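Local coordinates for protein fructokinase (Xylella fastidiosa Temecula1, PDB 3LJS) that probably transfers a phosphate group from ATP to fructose, as a sugar kinase of the PfkB (ribokinase) family, at residues A30-A35 / V307-A312; G36-N41 / C136-T141; G152-Q157 / L184-S189; G177-S182 / L201-N206; A299-A304 / S324-Q329. One frame throughout, in Å; residues are numbered along the deposited sequence.

Contact 1. Residues A30-A35 / V307-A312; sequences AFLQCA and VTRQGA
Bends at chi2 (-135°) and chi3 (-80°) kink the Arg309 chain as it runs out toward Leu32, and one face of its guanidinium is turned to Leu32 CD2. That methyl lies 3.6 Å from Arg309 NH1 and 3.8 Å from Arg309 CZ. Since CD2 also stands 3.9 Å from Arg309 NH2, the methyl meets the flat part of the group, not one nitrogen tip, and the contact is van der Waals. A second touch is made by Cys34, whose CB approaches Ala312 CB at 4.3 Å. No hydrogen bond joins the segments, and 154 Å² is buried between them. The turn carrying Arg309 and Ala312 is closed by its own backbone bond, from Arg309 N to Ala312 O, of 3.1 Å.

This turn links strands 307-308 and 313-315 and rests against one face of the four-stranded sheet that probably serves as the lid, as in other ribokinase relatives, on the side to which Leu32 and Cys34 point. Strand 30-36 pairs with strand 14-19, to which Gln310 and Ala312 also pack. Ala30, Phe31 and Leu32 join an antiparallel ladder with a strand of the second subunit, while helix 63-75 receives Gln33 and Ala35.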
# COMPACT_ATOMS: atom_id res chain seq x y z
N ALA B 30 9.83 5.92 10.03
CA ALA B 30 10.15 6.08 8.62
C ALA B 30 10.26 4.75 7.90
O ALA B 30 10.65 3.74 8.47
CB ALA B 30 11.45 6.86 8.47
N PHE B 31 9.90 4.77 6.62
CA PHE B 31 9.96 3.58 5.77
C PHE B 31 10.80 3.97 4.57
O PHE B 31 10.57 5.01 3.96
CB PHE B 31 8.55 3.18 5.33
CG PHE B 31 7.71 2.58 6.43
CD1 PHE B 31 7.66 1.21 6.61
CD2 PHE B 31 7.00 3.40 7.30
CE1 PHE B 31 6.90 0.65 7.65
CE2 PHE B 31 6.25 2.86 8.34
CZ PHE B 31 6.20 1.48 8.51
N LEU B 32 11.78 3.13 4.23
CA LEU B 32 12.65 3.39 3.09
C LEU B 32 12.21 2.64 1.84
O LEU B 32 11.92 1.45 1.88
CB LEU B 32 14.09 3.02 3.45
CG LEU B 32 14.96 4.07 4.16
CD1 LEU B 32 14.11 5.04 4.95
CD2 LEU B 32 15.96 3.35 5.05
N GLN B 33 12.17 3.36 0.72
CA GLN B 33 11.76 2.81 -0.57
C GLN B 33 12.90 2.10 -1.30
O GLN B 33 13.93 2.70 -1.59
CB GLN B 33 11.23 3.95 -1.44
CG GLN B 33 10.88 3.56 -2.86
CD GLN B 33 10.65 4.77 -3.73
OE1 GLN B 33 11.57 5.55 -3.98
NE2 GLN B 33 9.42 4.93 -4.20
N CYS B 34 12.69 0.82 -1.59
CA CYS B 34 13.69 0.02 -2.31
C CYS B 34 13.05 -0.80 -3.43
O CYS B 34 11.99 -1.39 -3.25
CB CYS B 34 14.39 -0.94 -1.35
SG CYS B 34 15.48 -0.13 -0.16
N ALA B 35 13.71 -0.82 -4.59
CA ALA B 35 13.21 -1.58 -5.73
C ALA B 35 13.34 -3.07 -5.39
O ALA B 35 14.34 -3.50 -4.84
CB ALA B 35 14.03 -1.25 -6.98
N VAL B 307 24.79 -6.90 -1.72
CA VAL B 307 24.47 -6.32 -0.42
C VAL B 307 22.96 -6.18 -0.23
O VAL B 307 22.27 -5.67 -1.11
CB VAL B 307 25.12 -4.94 -0.25
CG1 VAL B 307 24.67 -4.31 1.07
CG2 VAL B 307 26.63 -5.06 -0.31
N THR B 308 22.47 -6.64 0.91
CA THR B 308 21.04 -6.57 1.22
C THR B 308 20.79 -5.82 2.53
O THR B 308 21.65 -5.78 3.41
CB THR B 308 20.42 -7.97 1.36
OG1 THR B 308 21.17 -8.73 2.32
CG2 THR B 308 20.44 -8.69 0.02
N ARG B 309 19.60 -5.24 2.65
CA ARG B 309 19.18 -4.52 3.85
C ARG B 309 17.75 -4.96 4.14
O ARG B 309 16.83 -4.57 3.42
CB ARG B 309 19.23 -3.01 3.61
CG ARG B 309 19.71 -2.24 4.84
CD ARG B 309 18.88 -1.00 5.14
NE ARG B 309 19.22 0.15 4.31
CZ ARG B 309 19.25 1.41 4.76
NH1 ARG B 309 18.96 1.66 6.03
NH2 ARG B 309 19.56 2.40 3.95
N GLN B 310 17.56 -5.77 5.18
CA GLN B 310 16.23 -6.28 5.52
C GLN B 310 15.70 -6.93 4.25
O GLN B 310 14.54 -6.73 3.87
CB GLN B 310 15.28 -5.13 5.92
CG GLN B 310 15.74 -4.32 7.12
CD GLN B 310 14.86 -3.11 7.37
OE1 GLN B 310 13.69 -3.24 7.74
NE2 GLN B 310 15.42 -1.92 7.17
N GLY B 311 16.54 -7.73 3.61
CA GLY B 311 16.14 -8.34 2.36
C GLY B 311 16.24 -7.17 1.40
O GLY B 311 16.66 -6.10 1.81
N ALA B 312 15.85 -7.33 0.14
CA ALA B 312 15.95 -6.20 -0.78
C ALA B 312 17.42 -5.84 -1.00
O ALA B 312 18.14 -5.50 -0.06
CB ALA B 312 15.19 -4.99 -0.23

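Contact 2. Residues G36-N41 / C136-T141; sequences GGAPAN and CSNSMT
Ala38 and Pro39, in a Gly-Gly-Ala-Pro-Ala-Asn sequence that fits the first PfkB signature, meet Cys136 at the end of central strand 130-136. The contact lies in the ribokinase-type core, its centre about 6 Å from the centre of the chain. Cys136 SG is anti to the carbonyl carbon and beside the backbone N (chi1 -65°), which directs the sulfur at the start of helix 38-49. There SG meets Ala38 CB at 3.6 Å and Pro39 CD at 4.0 Å, both apolar contacts.

The helix start is shaped by Gly37 at the N-cap position. Its phi of 113° suits glycine, and its carbonyl accepts the first helical bond, Asn41 N to Gly37 O, at 2.8 Å.

Two residues after Cys136, Asn138 lies in the short 3-10 segment 137-138. Its chi1 of -65° likewise sets CG beside the backbone N, and its CB is directed at the helix start, but the amide is held from outside the contact: ND2 donates to Glu12 and, weakly, to Asn168. The side chain of Asn138 is about 4 Å from that of ATP-binding Arg170, though this chain holds no nucleotide. A phosphate ion, probably from the crystallisation liquor, lies about 4 Å from the side chain of Ala38. Toward Ala38 the amide makes just a marginal touch, with Asn138 ND2 4.4 Å from Ala38 CB.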
# COMPACT_ATOMS: atom_id res chain seq x y z
N GLY B 36 12.31 -3.84 -5.73
CA GLY B 36 12.33 -5.26 -5.42
C GLY B 36 11.56 -6.12 -6.41
O GLY B 36 11.14 -5.65 -7.47
N GLY B 37 11.36 -7.38 -6.05
CA GLY B 37 10.68 -8.32 -6.92
C GLY B 37 11.73 -9.34 -7.33
O GLY B 37 12.81 -8.95 -7.79
N ALA B 38 11.45 -10.62 -7.15
CA ALA B 38 12.43 -11.66 -7.46
C ALA B 38 13.00 -11.57 -8.88
O ALA B 38 14.21 -11.43 -9.05
CB ALA B 38 11.84 -13.05 -7.20
N PRO B 39 12.16 -11.67 -9.92
CA PRO B 39 12.73 -11.58 -11.27
C PRO B 39 13.38 -10.22 -11.55
O PRO B 39 14.31 -10.12 -12.35
CB PRO B 39 11.54 -11.89 -12.19
CG PRO B 39 10.34 -11.55 -11.35
CD PRO B 39 10.73 -12.04 -9.98
N ALA B 40 12.89 -9.18 -10.88
CA ALA B 40 13.44 -7.84 -11.05
C ALA B 40 14.86 -7.79 -10.51
O ALA B 40 15.75 -7.20 -11.13
CB ALA B 40 12.57 -6.80 -10.34
N ASN B 41 15.08 -8.40 -9.34
CA ASN B 41 16.41 -8.43 -8.73
C ASN B 41 17.37 -9.20 -9.65
O ASN B 41 18.51 -8.81 -9.82
CB ASN B 41 16.38 -9.14 -7.37
CG ASN B 41 15.58 -8.38 -6.32
OD1 ASN B 41 15.50 -7.15 -6.33
ND2 ASN B 41 14.99 -9.12 -5.38
N CYS B 136 9.50 -16.86 -11.55
CA CYS B 136 9.38 -17.31 -10.16
C CYS B 136 7.91 -17.63 -9.89
O CYS B 136 7.05 -17.29 -10.70
CB CYS B 136 9.88 -16.21 -9.22
SG CYS B 136 11.67 -15.87 -9.41
N SER B 137 7.60 -18.26 -8.75
CA SER B 137 6.21 -18.63 -8.47
C SER B 137 5.27 -17.49 -8.07
O SER B 137 4.05 -17.68 -8.02
CB SER B 137 6.14 -19.74 -7.41
OG SER B 137 6.48 -19.24 -6.13
N ASN B 138 5.81 -16.31 -7.78
CA ASN B 138 4.94 -15.20 -7.38
C ASN B 138 4.01 -14.77 -8.50
O ASN B 138 2.95 -14.22 -8.25
CB ASN B 138 5.78 -14.03 -6.89
CG ASN B 138 6.53 -14.36 -5.62
OD1 ASN B 138 5.95 -14.90 -4.67
ND2 ASN B 138 7.83 -14.07 -5.59
N SER B 139 4.40 -15.04 -9.74
CA SER B 139 3.56 -14.69 -10.88
C SER B 139 2.61 -15.86 -11.18
O SER B 139 2.16 -16.04 -12.32
CB SER B 139 4.40 -14.36 -12.11
OG SER B 139 5.19 -15.46 -12.53
N MSE B 140 2.31 -16.65 -10.15
CA MSE B 140 1.40 -17.79 -10.28
C MSE B 140 0.37 -17.77 -9.15
O MSE B 140 -0.35 -18.75 -8.94
CB MSE B 140 2.17 -19.11 -10.21
CG MSE B 140 3.16 -19.34 -11.33
SE MSE B 140 4.19 -20.99 -11.08
CE MSE B 140 5.36 -20.78 -12.61
N THR B 141 0.30 -16.66 -8.42
CA THR B 141 -0.60 -16.54 -7.28
C THR B 141 -2.11 -16.55 -7.58
O THR B 141 -2.92 -16.70 -6.66
CB THR B 141 -0.23 -15.30 -6.44
OG1 THR B 141 -0.12 -14.15 -7.28
CG2 THR B 141 1.10 -15.52 -5.74

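Contact 3. Residues G152-Q157 / L184-S189; sequences GMRRAQ and LWKGLS
Van der Waals contact comes first: the selenomethionine Met153 lays its terminal methyl against the backbone of Gly187, with Met153 CE 3.4 Å and Met153 SE 4.1 Å from Gly187 O. The chain bends at chi3 (96°), which turns CE toward that carbonyl. Met153 also packs on Val163 and Phe165 of strand 162-166. Helices 143-158 and 181-189 thus lie next to each other in successive beta-alpha units of the central sheet.

Charged groups meet on the more exposed side. The extended Lys186 chain and the bent Arg154 chain converge, leaving Lys186 CE at the edge of the guanidinium, near its plane, 4.0 Å from Arg154 NH1. Lys186 NZ is also 4.0 Å from Arg154 NH1. Water spans this pair, accepting from Arg154 NH1 at 2.8 Å and from Lys186 NZ at 2.6 Å.

Within the second helix, Ser189 OG donates to Lys186 O at 2.7 Å, tilted 24° from the carbonyl plane.

The two cations therefore share a neutral acceptor and make no direct bond. Salt bridges from Arg154 NH2 to Glu151 and Glu147 may offset part of the local positive charge, although Glu151 is shared with Arg155.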
# COMPACT_ATOMS: atom_id res chain seq x y z
N GLY B 152 4.38 -18.14 -21.20
CA GLY B 152 5.67 -17.53 -21.45
C GLY B 152 6.76 -18.59 -21.46
O GLY B 152 7.67 -18.56 -22.30
N MSE B 153 6.68 -19.54 -20.53
CA MSE B 153 7.67 -20.61 -20.46
C MSE B 153 7.58 -21.51 -21.69
O MSE B 153 8.61 -21.95 -22.21
CB MSE B 153 7.46 -21.44 -19.19
CG MSE B 153 7.67 -20.68 -17.89
SE MSE B 153 7.22 -21.76 -16.32
CE MSE B 153 8.98 -22.41 -15.85
N ARG B 154 6.36 -21.79 -22.16
CA ARG B 154 6.18 -22.63 -23.34
C ARG B 154 6.65 -21.92 -24.60
O ARG B 154 7.24 -22.53 -25.50
CB ARG B 154 4.71 -23.04 -23.49
CG ARG B 154 4.23 -24.04 -22.43
CD ARG B 154 2.79 -24.49 -22.69
NE ARG B 154 1.83 -23.39 -22.64
CZ ARG B 154 0.89 -23.25 -21.70
NH1 ARG B 154 0.77 -24.16 -20.74
NH2 ARG B 154 0.08 -22.20 -21.73
N ARG B 155 6.39 -20.62 -24.66
CA ARG B 155 6.79 -19.81 -25.81
C ARG B 155 8.33 -19.72 -25.84
O ARG B 155 8.95 -19.83 -26.90
CB ARG B 155 6.15 -18.42 -25.70
CG ARG B 155 6.17 -17.61 -26.98
CD ARG B 155 5.18 -16.44 -26.90
NE ARG B 155 3.80 -16.89 -26.78
CZ ARG B 155 2.73 -16.09 -26.82
NH1 ARG B 155 2.89 -14.78 -26.97
NH2 ARG B 155 1.51 -16.60 -26.72
N ALA B 156 8.93 -19.52 -24.68
CA ALA B 156 10.37 -19.41 -24.58
C ALA B 156 11.04 -20.69 -25.10
O ALA B 156 11.96 -20.63 -25.91
CB ALA B 156 10.78 -19.17 -23.12
N GLN B 157 10.56 -21.84 -24.63
CA GLN B 157 11.12 -23.12 -25.04
C GLN B 157 11.03 -23.28 -26.55
O GLN B 157 12.02 -23.64 -27.20
CB GLN B 157 10.37 -24.26 -24.34
CG GLN B 157 10.91 -25.66 -24.60
CD GLN B 157 10.52 -26.20 -25.97
OE1 GLN B 157 9.38 -26.05 -26.40
NE2 GLN B 157 11.47 -26.84 -26.65
N LEU B 184 2.70 -25.08 -8.91
CA LEU B 184 4.13 -25.21 -8.70
C LEU B 184 4.68 -26.39 -9.50
O LEU B 184 5.69 -26.26 -10.18
CB LEU B 184 4.43 -25.40 -7.20
CG LEU B 184 4.00 -24.21 -6.32
CD1 LEU B 184 4.33 -24.50 -4.86
CD2 LEU B 184 4.70 -22.94 -6.80
N TRP B 185 4.00 -27.54 -9.44
CA TRP B 185 4.46 -28.71 -10.19
C TRP B 185 4.41 -28.46 -11.69
O TRP B 185 5.28 -28.92 -12.43
CB TRP B 185 3.64 -29.95 -9.85
CG TRP B 185 4.08 -30.66 -8.60
CD1 TRP B 185 3.37 -30.80 -7.44
CD2 TRP B 185 5.33 -31.31 -8.38
NE1 TRP B 185 4.10 -31.50 -6.51
CE2 TRP B 185 5.31 -31.83 -7.06
CE3 TRP B 185 6.48 -31.51 -9.17
CZ2 TRP B 185 6.39 -32.53 -6.52
CZ3 TRP B 185 7.55 -32.21 -8.62
CH2 TRP B 185 7.50 -32.71 -7.31
N LYS B 186 3.39 -27.74 -12.15
CA LYS B 186 3.29 -27.46 -13.58
C LYS B 186 4.45 -26.58 -14.03
O LYS B 186 5.05 -26.83 -15.08
CB LYS B 186 1.96 -26.77 -13.91
CG LYS B 186 1.80 -26.50 -15.39
CD LYS B 186 0.36 -26.21 -15.76
CE LYS B 186 0.21 -26.05 -17.27
NZ LYS B 186 -1.22 -25.85 -17.66
N GLY B 187 4.75 -25.55 -13.25
CA GLY B 187 5.86 -24.68 -13.60
C GLY B 187 7.14 -25.48 -13.64
O GLY B 187 7.96 -25.34 -14.56
N LEU B 188 7.31 -26.34 -12.64
CA LEU B 188 8.49 -27.19 -12.53
C LEU B 188 8.66 -28.13 -13.72
O LEU B 188 9.79 -28.43 -14.12
CB LEU B 188 8.43 -28.01 -11.24
CG LEU B 188 8.66 -27.21 -9.95
CD1 LEU B 188 8.27 -28.05 -8.73
CD2 LEU B 188 10.13 -26.81 -9.88
N SER B 189 7.55 -28.60 -14.28
CA SER B 189 7.62 -29.51 -15.42
C SER B 189 7.99 -28.80 -16.72
O SER B 189 8.38 -29.44 -17.69
CB SER B 189 6.27 -30.21 -15.62
OG SER B 189 5.30 -29.30 -16.11
O HOH W 1 -1.74 -24.13 -19.48

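Contact 4. Residues G177-S182 / L201-N206; sequences GENPAS and LDYLAN
The approach to helix 181-189 contains an Asx turn that caps its beginning, and Tyr203 of helix 198-207 points its hydroxyl at that turn. The two helices come before and after strand 193-197 in the chain and pack against each other. In the turn, Asn179 OD1 accepts from Ala181 N at 2.9 Å, with an N-H...O angle of 150°. Asn179 has CG anti to its own N, on the side of its carbonyl carbon, which lets the amide oxygen fold back over the turn.

Tyr203 uses an extended first torsion (chi1 167°) to reach across, and its OH does the touching. Pro180 CG is 3.5 Å from Tyr203 OH, while Ala181 CB is 3.8 Å from the same oxygen. Asn179 OD1 also lies 3.8 Å from Tyr203 OH, beyond bonding range. The hydroxyl is 3.5 Å from Ala181 N too, but the angle is poor and no hydrogen bond forms. The ring of Tyr203 further meets Phe169 with planes at about 45° and packs on Leu184, while Pro180 rests on Phe169 and Trp174. Arg170, an ATP-binding residue, has its side chain about 10 Å from that of Pro180.

With Ala181 N already donating to Asn179 OD1, the capping bond is complete without the tyrosine. What Tyr203 adds is contact of shape: a phenol oxygen set against a proline ring and a methyl, burying a modest 100 Å² at the surface.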
# COMPACT_ATOMS: atom_id res chain seq x y z
N GLY B 177 -6.83 -20.94 1.88
CA GLY B 177 -7.51 -22.18 1.58
C GLY B 177 -7.14 -22.88 0.27
O GLY B 177 -7.47 -24.05 0.09
N GLU B 178 -6.47 -22.17 -0.63
CA GLU B 178 -6.09 -22.77 -1.91
C GLU B 178 -4.76 -23.53 -1.86
O GLU B 178 -3.83 -23.13 -1.16
CB GLU B 178 -6.02 -21.69 -3.00
CG GLU B 178 -7.35 -20.98 -3.21
CD GLU B 178 -7.36 -20.12 -4.46
OE1 GLU B 178 -8.40 -19.48 -4.73
OE2 GLU B 178 -6.33 -20.08 -5.17
N ASN B 179 -4.69 -24.63 -2.60
CA ASN B 179 -3.49 -25.46 -2.65
C ASN B 179 -2.66 -25.10 -3.88
O ASN B 179 -3.05 -25.38 -5.01
CB ASN B 179 -3.86 -26.94 -2.72
CG ASN B 179 -2.67 -27.85 -2.47
OD1 ASN B 179 -1.54 -27.52 -2.80
ND2 ASN B 179 -2.93 -29.01 -1.88
N PRO B 180 -1.50 -24.46 -3.67
CA PRO B 180 -0.61 -24.06 -4.76
C PRO B 180 0.19 -25.18 -5.42
O PRO B 180 0.78 -24.99 -6.49
CB PRO B 180 0.30 -23.03 -4.10
CG PRO B 180 0.40 -23.53 -2.70
CD PRO B 180 -1.03 -23.93 -2.38
N ALA B 181 0.19 -26.36 -4.79
CA ALA B 181 0.93 -27.51 -5.30
C ALA B 181 0.80 -27.72 -6.81
O ALA B 181 1.80 -27.88 -7.51
CB ALA B 181 0.50 -28.77 -4.56
N SER B 182 -0.43 -27.74 -7.30
CA SER B 182 -0.70 -27.95 -8.71
C SER B 182 0.07 -27.02 -9.66
O SER B 182 0.70 -27.48 -10.61
CB SER B 182 -2.20 -27.80 -8.97
OG SER B 182 -2.50 -28.07 -10.32
N LEU B 201 11.85 -28.15 -1.08
CA LEU B 201 12.04 -29.54 -1.48
C LEU B 201 11.23 -30.42 -0.52
O LEU B 201 10.59 -31.38 -0.94
CB LEU B 201 13.53 -29.90 -1.42
CG LEU B 201 13.95 -31.33 -1.76
CD1 LEU B 201 13.39 -31.74 -3.12
CD2 LEU B 201 15.47 -31.43 -1.76
N ASP B 202 11.25 -30.07 0.76
CA ASP B 202 10.50 -30.82 1.76
C ASP B 202 9.01 -30.66 1.51
O ASP B 202 8.25 -31.63 1.56
CB ASP B 202 10.84 -30.33 3.17
CG ASP B 202 12.28 -30.60 3.55
OD1 ASP B 202 12.78 -31.71 3.23
OD2 ASP B 202 12.92 -29.73 4.18
N TYR B 203 8.59 -29.43 1.22
CA TYR B 203 7.19 -29.14 0.93
C TYR B 203 6.72 -30.01 -0.23
O TYR B 203 5.68 -30.67 -0.15
CB TYR B 203 7.03 -27.66 0.55
CG TYR B 203 5.69 -27.34 -0.07
CD1 TYR B 203 4.56 -27.15 0.71
CD2 TYR B 203 5.55 -27.25 -1.46
CE1 TYR B 203 3.31 -26.88 0.14
CE2 TYR B 203 4.32 -26.99 -2.05
CZ TYR B 203 3.20 -26.81 -1.25
OH TYR B 203 1.99 -26.56 -1.83
N LEU B 204 7.49 -30.01 -1.31
CA LEU B 204 7.15 -30.80 -2.49
C LEU B 204 7.11 -32.29 -2.19
O LEU B 204 6.25 -33.01 -2.72
CB LEU B 204 8.14 -30.50 -3.62
CG LEU B 204 8.06 -29.07 -4.16
CD1 LEU B 204 9.26 -28.77 -5.05
CD2 LEU B 204 6.75 -28.91 -4.93
N ALA B 205 8.03 -32.76 -1.36
CA ALA B 205 8.07 -34.17 -1.00
C ALA B 205 6.79 -34.53 -0.26
O ALA B 205 6.21 -35.59 -0.48
CB ALA B 205 9.29 -34.45 -0.12
N ASN B 206 6.35 -33.63 0.61
CA ASN B 206 5.13 -33.85 1.38
C ASN B 206 3.92 -33.95 0.47
O ASN B 206 3.05 -34.79 0.69
CB ASN B 206 4.93 -32.72 2.40
CG ASN B 206 6.00 -32.71 3.48
OD1 ASN B 206 6.30 -33.74 4.08
ND2 ASN B 206 6.57 -31.53 3.74

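Contact 5. Residues A299-A304 / S324-Q329; sequences AAAVGA and SLIQEQ
Ala301 offers its methyl to two branched side chains arriving from the other helix, Leu325 and Ile326. Ile326 sends the longer branch: CG1 lies anti to the carbonyl carbon, beside the backbone N (chi1 -62°), and the chain then runs straight on to CD1. Both carbons lie alongside the methyl, with Ile326 CG1 3.7 Å and Ile326 CD1 3.9 Å from Ala301 CB. The bond from CA to CB of Ile326 is not aimed at the opposite helix, so it is this branch that brings the side chain into contact.

Leu325, by contrast, is aimed across from its CA. With CG anti to the backbone N (chi1 171°), its CD2 reaches Ala301 at two places, 3.8 Å from Ala301 O and 4.0 Å from Ala301 CB.

Here the C-terminal helix 319-328 packs across helix 289-305, one of the helices of the ribokinase-type alpha/beta fold. The short segments make an angle of 111° between their N-to-C directions and have axes 9.9 Å apart at closest approach.

One turn further along helix 289-305, Ala304 CB is 4.4 Å from Leu325 CD2, so the leucine methyl touches both alanines. Phe250 from a loop packs against Ala300, Ala301 and Ala304, and Leu325 also meets Leu305. Ile326 continues onto Arg297 and Phe298, the residues before the alanine-rich segment.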
# COMPACT_ATOMS: atom_id res chain seq x y z
N ALA B 299 28.52 -17.94 -9.69
CA ALA B 299 27.21 -17.56 -9.16
C ALA B 299 27.28 -17.33 -7.65
O ALA B 299 26.69 -16.36 -7.14
CB ALA B 299 26.19 -18.64 -9.49
N ALA B 300 27.99 -18.20 -6.94
CA ALA B 300 28.12 -18.07 -5.49
C ALA B 300 28.87 -16.79 -5.14
O ALA B 300 28.55 -16.12 -4.16
CB ALA B 300 28.85 -19.28 -4.93
N ALA B 301 29.87 -16.45 -5.96
CA ALA B 301 30.65 -15.24 -5.71
C ALA B 301 29.77 -14.00 -5.85
O ALA B 301 29.89 -13.06 -5.07
CB ALA B 301 31.82 -15.16 -6.68
N VAL B 302 28.88 -14.00 -6.85
CA VAL B 302 27.97 -12.88 -7.06
C VAL B 302 27.05 -12.75 -5.83
O VAL B 302 26.84 -11.66 -5.30
CB VAL B 302 27.09 -13.10 -8.32
CG1 VAL B 302 26.08 -11.95 -8.46
CG2 VAL B 302 27.98 -13.16 -9.57
N GLY B 303 26.50 -13.88 -5.39
CA GLY B 303 25.61 -13.87 -4.24
C GLY B 303 26.31 -13.40 -2.98
O GLY B 303 25.71 -12.71 -2.16
N ALA B 304 27.58 -13.75 -2.83
CA ALA B 304 28.34 -13.36 -1.66
C ALA B 304 28.66 -11.87 -1.63
O ALA B 304 28.76 -11.28 -0.55
CB ALA B 304 29.64 -14.18 -1.59
N SER B 324 37.50 -10.74 -9.07
CA SER B 324 38.56 -10.48 -8.10
C SER B 324 38.36 -11.34 -6.87
O SER B 324 39.34 -11.86 -6.31
CB SER B 324 38.58 -9.00 -7.68
OG SER B 324 38.96 -8.18 -8.76
N LEU B 325 37.12 -11.49 -6.43
CA LEU B 325 36.83 -12.31 -5.25
C LEU B 325 37.23 -13.76 -5.51
O LEU B 325 37.86 -14.40 -4.67
CB LEU B 325 35.34 -12.26 -4.89
CG LEU B 325 34.91 -13.26 -3.81
CD1 LEU B 325 35.70 -13.02 -2.53
CD2 LEU B 325 33.42 -13.14 -3.56
N ILE B 326 36.86 -14.27 -6.68
CA ILE B 326 37.19 -15.64 -7.04
C ILE B 326 38.70 -15.83 -7.15
O ILE B 326 39.25 -16.84 -6.71
CB ILE B 326 36.55 -16.03 -8.38
CG1 ILE B 326 35.02 -15.95 -8.26
CG2 ILE B 326 36.98 -17.44 -8.77
CD1 ILE B 326 34.30 -16.11 -9.58
N GLN B 327 39.36 -14.84 -7.75
CA GLN B 327 40.81 -14.88 -7.92
C GLN B 327 41.50 -14.85 -6.55
O GLN B 327 42.39 -15.66 -6.28
CB GLN B 327 41.27 -13.68 -8.76
CG GLN B 327 42.78 -13.52 -8.92
CD GLN B 327 43.44 -14.69 -9.63
OE1 GLN B 327 42.83 -15.35 -10.47
NE2 GLN B 327 44.70 -14.94 -9.30
N GLU B 328 41.08 -13.93 -5.69
CA GLU B 328 41.65 -13.79 -4.35
C GLU B 328 41.41 -15.02 -3.49
O GLU B 328 42.35 -15.64 -3.00
CB GLU B 328 41.06 -12.57 -3.64
CG GLU B 328 41.51 -11.26 -4.22
CD GLU B 328 43.02 -11.18 -4.33
OE1 GLU B 328 43.69 -11.22 -3.27
OE2 GLU B 328 43.53 -11.08 -5.46
N GLN B 329 40.14 -15.34 -3.30
CA GLN B 329 39.74 -16.49 -2.49
C GLN B 329 40.12 -17.74 -3.26
O GLN B 329 39.30 -18.65 -3.43
CB GLN B 329 38.23 -16.46 -2.24
CG GLN B 329 37.78 -17.16 -0.96
CD GLN B 329 37.37 -16.18 0.13
OE1 GLN B 329 38.17 -15.35 0.57
NE2 GLN B 329 36.12 -16.28 0.57

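Contact 2 is nearest the centre of the chain, and contact 3 lies on the opposite side of that centre from contacts 1 and 5. Strand 30-36 of contact 1 runs into helix 38-49 of contact 2; their centres are about 17 Å apart. Contact 3 touches contact 2 through Met140 CE, 4.3 Å from Met153 SE. Contacts 3 and 4 share helix 181-189. Contact 5 joins contact 1 through the chain alone. Side chains of contacts 2, 4 and 1 stand about 4, 10 and 11 Å from that of ATP-binding Arg170; that of Cys136 is about 8 Å from Lys195, and a phosphate ion, probably from the crystallisation liquor, about 4 Å from Ala38.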